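Local coordinates for malonyl CoA-acyl carrier protein transacylase (Burkholderia pseudomallei 1710b, PDB 3EZO) that probably transfers the malonyl group from malonyl-CoA to the acyl carrier protein, supplying malonyl-ACP for fatty acid synthesis, at residues A[32-37]-A[83-88]; A[188-191]-A[196-199]. All coordinates share one frame; numbering follows the deposited sequence.

Contact 1: residues A[32-37]-A[83-88]; sequences VAVVRE and WQQAGG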
loop_
_atom_site.group_PDB
_atom_site.type_symbol
_atom_site.label_atom_id
_atom_site.label_comp_id
_atom_site.label_asym_id
_atom_site.label_seq_id
_atom_site.Cartn_x
_atom_site.Cartn_y
_atom_site.Cartn_z
ATOM N N VAL A 32 -8.558 23.236 -3.125
ATOM C CA VAL A 32 -9.692 22.520 -2.520
ATOM C C VAL A 32 -9.467 22.598 -1.030
ATOM O O VAL A 32 -8.435 22.140 -0.518
ATOM C CB VAL A 32 -9.772 21.091 -3.042
ATOM C CG1 VAL A 32 -10.721 20.230 -2.217
ATOM C CG2 VAL A 32 -10.152 21.106 -4.536
ATOM N N ALA A 33 -10.415 23.237 -0.345
ATOM C CA ALA A 33 -10.282 23.598 1.059
ATOM C C ALA A 33 -9.937 22.358 1.928
ATOM O O ALA A 33 -9.042 22.429 2.774
ATOM C CB ALA A 33 -11.595 24.257 1.561
ATOM N N VAL A 34 -10.609 21.224 1.719
ATOM C CA VAL A 34 -10.284 20.052 2.576
ATOM C C VAL A 34 -8.901 19.486 2.339
ATOM O O VAL A 34 -8.343 18.884 3.235
ATOM C CB VAL A 34 -11.260 18.786 2.493
ATOM C CG1 VAL A 34 -12.469 19.017 3.331
ATOM C CG2 VAL A 34 -11.523 18.347 1.077
ATOM N N VAL A 35 -8.378 19.630 1.132
ATOM C CA VAL A 35 -7.014 19.172 0.840
ATOM C C VAL A 35 -6.048 20.054 1.594
ATOM O O VAL A 35 -5.159 19.568 2.305
ATOM C CB VAL A 35 -6.753 19.136 -0.655
ATOM C CG1 VAL A 35 -5.302 18.785 -0.929
ATOM C CG2 VAL A 35 -7.732 18.114 -1.309
ATOM N N ARG A 36 -6.270 21.365 1.537
ATOM C CA ARG A 36 -5.469 22.269 2.350
ATOM C C ARG A 36 -5.492 21.938 3.854
ATOM O O ARG A 36 -4.459 21.992 4.517
ATOM C CB ARG A 36 -5.939 23.724 2.147
ATOM C CG ARG A 36 -5.721 24.253 0.718
ATOM C CD ARG A 36 -5.879 25.786 0.761
ATOM N NE ARG A 36 -5.789 26.421 -0.534
ATOM C CZ ARG A 36 -5.620 27.733 -0.727
ATOM N NH1 ARG A 36 -5.538 28.559 0.295
ATOM N NH2 ARG A 36 -5.545 28.221 -1.958
ATOM N N GLU A 37 -6.666 21.608 4.393
ATOM C CA GLU A 37 -6.799 21.333 5.806
ATOM C C GLU A 37 -6.136 20.004 6.170
ATOM O O GLU A 37 -5.605 19.868 7.256
ATOM C CB GLU A 37 -8.271 21.331 6.220
ATOM C CG GLU A 37 -8.988 22.675 6.017
ATOM C CD GLU A 37 -10.499 22.636 6.345
ATOM O OE1 GLU A 37 -11.357 21.929 5.684
ATOM O OE2 GLU A 37 -10.807 23.322 7.307
ATOM N N TRP A 83 -13.360 13.716 -2.022
ATOM C CA TRP A 83 -14.491 12.936 -2.510
ATOM C C TRP A 83 -15.729 13.235 -1.645
ATOM O O TRP A 83 -16.789 13.523 -2.164
ATOM C CB TRP A 83 -14.136 11.449 -2.538
ATOM C CG TRP A 83 -15.271 10.509 -2.792
ATOM C CD1 TRP A 83 -15.998 9.872 -1.864
ATOM C CD2 TRP A 83 -15.771 10.085 -4.060
ATOM N NE1 TRP A 83 -16.922 9.049 -2.458
ATOM C CE2 TRP A 83 -16.807 9.173 -3.814
ATOM C CE3 TRP A 83 -15.454 10.402 -5.380
ATOM C CZ2 TRP A 83 -17.520 8.564 -4.828
ATOM C CZ3 TRP A 83 -16.154 9.805 -6.389
ATOM C CH2 TRP A 83 -17.189 8.883 -6.110
ATOM N N GLN A 84 -15.572 13.209 -0.329
ATOM C CA GLN A 84 -16.673 13.502 0.601
ATOM C C GLN A 84 -17.207 14.936 0.489
ATOM O O GLN A 84 -18.441 15.104 0.480
ATOM C CB GLN A 84 -16.261 13.267 2.059
ATOM C CG GLN A 84 -16.013 11.807 2.433
ATOM C CD GLN A 84 -15.424 11.685 3.829
ATOM O OE1 GLN A 84 -14.331 12.176 4.078
ATOM N NE2 GLN A 84 -16.144 11.026 4.746
ATOM N N GLN A 85 -16.278 15.919 0.490
ATOM C CA GLN A 85 -16.567 17.355 0.343
ATOM C C GLN A 85 -17.390 17.599 -0.919
ATOM O O GLN A 85 -18.252 18.474 -0.920
ATOM C CB GLN A 85 -15.282 18.269 0.385
ATOM C CG GLN A 85 -15.552 19.874 0.502
ATOM C CD GLN A 85 -14.363 20.838 0.056
ATOM O OE1 GLN A 85 -13.214 20.624 0.369
ATOM N NE2 GLN A 85 -14.707 21.936 -0.631
ATOM N N ALA A 86 -17.130 16.813 -1.963
ATOM C CA ALA A 86 -17.851 16.857 -3.217
ATOM C C ALA A 86 -19.178 16.123 -3.169
ATOM O O ALA A 86 -19.898 16.096 -4.170
ATOM C CB ALA A 86 -16.980 16.269 -4.377
ATOM N N GLY A 87 -19.513 15.510 -2.037
ATOM C CA GLY A 87 -20.760 14.755 -1.940
ATOM C C GLY A 87 -20.713 13.295 -2.383
ATOM O O GLY A 87 -21.764 12.661 -2.580
ATOM N N GLY A 88 -19.514 12.738 -2.513
ATOM C CA GLY A 88 -19.373 11.342 -2.922
ATOM C C GLY A 88 -19.837 10.398 -1.818
ATOM O O GLY A 88 -19.623 10.651 -0.671
#

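Contact 2: residues A[188-191]-A[196-199]; sequences IAKE and RALP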
loop_
_atom_site.group_PDB
_atom_site.type_symbol
_atom_site.label_atom_id
_atom_site.label_comp_id
_atom_site.label_asym_id
_atom_site.label_seq_id
_atom_site.Cartn_x
_atom_site.Cartn_y
_atom_site.Cartn_z
ATOM N N ILE A 188 17.170 -17.749 -11.812
ATOM C CA ILE A 188 16.249 -18.887 -12.021
ATOM C C ILE A 188 14.991 -18.446 -12.804
ATOM O O ILE A 188 14.566 -19.128 -13.766
ATOM C CB ILE A 188 15.858 -19.573 -10.682
ATOM C CG1 ILE A 188 17.095 -20.153 -9.995
ATOM C CG2 ILE A 188 14.842 -20.683 -10.907
ATOM C CD1 ILE A 188 16.812 -20.842 -8.699
ATOM N N ALA A 189 14.433 -17.293 -12.419
ATOM C CA ALA A 189 13.194 -16.801 -13.023
ATOM C C ALA A 189 13.375 -16.620 -14.522
ATOM O O ALA A 189 12.522 -17.044 -15.322
ATOM C CB ALA A 189 12.761 -15.524 -12.396
ATOM N N LYS A 190 14.474 -15.975 -14.890
ATOM C CA LYS A 190 14.849 -15.808 -16.311
ATOM C C LYS A 190 14.973 -17.148 -17.021
ATOM O O LYS A 190 14.414 -17.320 -18.103
ATOM C CB LYS A 190 16.134 -14.992 -16.468
ATOM C CG LYS A 190 15.966 -13.522 -16.181
ATOM C CD LYS A 190 17.285 -12.837 -15.828
ATOM C CE LYS A 190 17.109 -11.297 -15.622
ATOM N NZ LYS A 190 18.128 -10.592 -14.741
ATOM N N GLU A 191 15.643 -18.110 -16.396
ATOM C CA GLU A 191 15.780 -19.445 -16.996
ATOM C C GLU A 191 14.427 -20.065 -17.269
ATOM O O GLU A 191 14.266 -20.761 -18.269
ATOM C CB GLU A 191 16.561 -20.419 -16.086
ATOM C CG GLU A 191 18.018 -20.054 -15.801
ATOM C CD GLU A 191 18.561 -20.688 -14.482
ATOM O OE1 GLU A 191 17.842 -21.489 -13.820
ATOM O OE2 GLU A 191 19.714 -20.396 -14.103
ATOM N N ARG A 196 10.616 -10.545 -17.217
ATOM C CA ARG A 196 11.527 -9.656 -16.505
ATOM C C ARG A 196 11.739 -10.163 -15.101
ATOM O O ARG A 196 10.821 -10.729 -14.479
ATOM C CB ARG A 196 10.967 -8.251 -16.434
ATOM C CG ARG A 196 12.006 -7.193 -16.123
ATOM C CD ARG A 196 11.498 -5.757 -16.436
ATOM N NE ARG A 196 10.977 -5.604 -17.796
ATOM C CZ ARG A 196 10.248 -4.562 -18.234
ATOM N NH1 ARG A 196 9.952 -3.533 -17.445
ATOM N NH2 ARG A 196 9.788 -4.564 -19.488
ATOM N N ALA A 197 12.935 -9.936 -14.601
ATOM C CA ALA A 197 13.302 -10.375 -13.266
ATOM C C ALA A 197 14.480 -9.513 -12.835
ATOM O O ALA A 197 15.612 -9.800 -13.167
ATOM C CB ALA A 197 13.641 -11.877 -13.280
ATOM N N LEU A 198 14.172 -8.436 -12.136
ATOM C CA LEU A 198 15.119 -7.382 -11.832
ATOM C C LEU A 198 14.940 -6.844 -10.417
ATOM O O LEU A 198 13.815 -6.517 -9.994
ATOM C CB LEU A 198 14.931 -6.196 -12.790
ATOM C CG LEU A 198 15.326 -6.403 -14.247
ATOM C CD1 LEU A 198 14.827 -5.176 -15.090
ATOM C CD2 LEU A 198 16.862 -6.632 -14.385
ATOM N N PRO A 199 16.064 -6.685 -9.704
ATOM C CA PRO A 199 16.097 -6.011 -8.412
ATOM C C PRO A 199 15.447 -4.664 -8.436
ATOM O O PRO A 199 15.474 -3.993 -9.470
ATOM C CB PRO A 199 17.602 -5.869 -8.141
ATOM C CG PRO A 199 18.143 -7.101 -8.711
ATOM C CD PRO A 199 17.402 -7.208 -10.041
#

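Contact 1: residues A[32-37]-A[83-88]
The flat amide of Q85 presses its oxygen end against the first turn of helix 33-46. The backbone N of V34 lies on one side of the amide plane, tilted 22° out of it, and V32 CG1 sits on the other, 3.6 Å from Q85 OE1. Within the second segment, G88 CA lies over one face of the W83 indole, 3.3 Å above its plane and toward the rim. The V34 N-H is donated to Q85 OE1 across 3.0 Å in a moderately bent bond (151° at the hydrogen). V32 is the N-cap residue, so this bond engages an amide of the first helical turn; the positive end of the helix would be expected to polarise the Q85 carbonyl. Q85 spans the gap because CG is anti to its backbone N (chi1 -169°) and the chain stays extended beyond it. Both V34 methyls rest against its base, V34 CG2 3.8 Å from Q85 CB. Q85 sits inside the Schellman motif that ends helix 65-85: G87 has positive phi, and G88 N and G87 N bond back to W83 O and Q84 O. At this surface site the start of helix 33-46 meets the end of helix 65-85, whose W83 turns inward to F13 of strand 11-15 and to A312 and L313 of helix 306-314.

Contact 2: residues A[188-191]-A[196-199]
A ferredoxin-like subdomain, with two helices packed on a four-stranded antiparallel sheet, is the setting here: helix 179-191 ends, a four-residue connection follows, and strand 196-199 returns as an outermost strand of the sheet. A189 and A197 face each other in the layer between helix and strand, their CB atoms 3.9 Å apart. Such short side chains let the backbones come close: A189 CA is 6.4 Å from A197 CA. I141 of the adjoining strand 136-142 touches both alanines and C186, one helical turn before K190, also packs on A197, which extends the apolar layer past the pair. K190 borders the exposed side of the alanine pair: CG, anti to the carbonyl carbon (chi1 -73°), passes 4.1 Å from A197 CB, and the extended chain reaches across from the helix to the strand. R196 and L198 bond through their backbones to L142 and A140, whereas the A197 carbonyl is met by the lysine. K190 crosses L198 at about a right angle, with NZ 4.2 Å from L198 CD2, and K190 NZ donates to A197 O over 3.1 Å, nearly in line with the carbonyl (C=O...N 165°).

How the contacts relate
Contact 1 and contact 2 lie on opposite sides of the chain's centre, their own centres 44 Å apart and their nearest atoms about 31 Å apart. They follow in series: 32-37 and 83-88 are both past before 188-191 begins. They share no helix, strand or sheet, although all four segments belong to the acyl transferase domain. Contact 1 joins two helices of the larger part, built round the parallel sheet that includes strands 11-15 and 93-96; contact 2 ties a helix to an outer strand of the separate antiparallel sheet. Both lie away from the predicted active-site residues S98 and H207, and each joins neighbouring elements within its own part of this two-part fold.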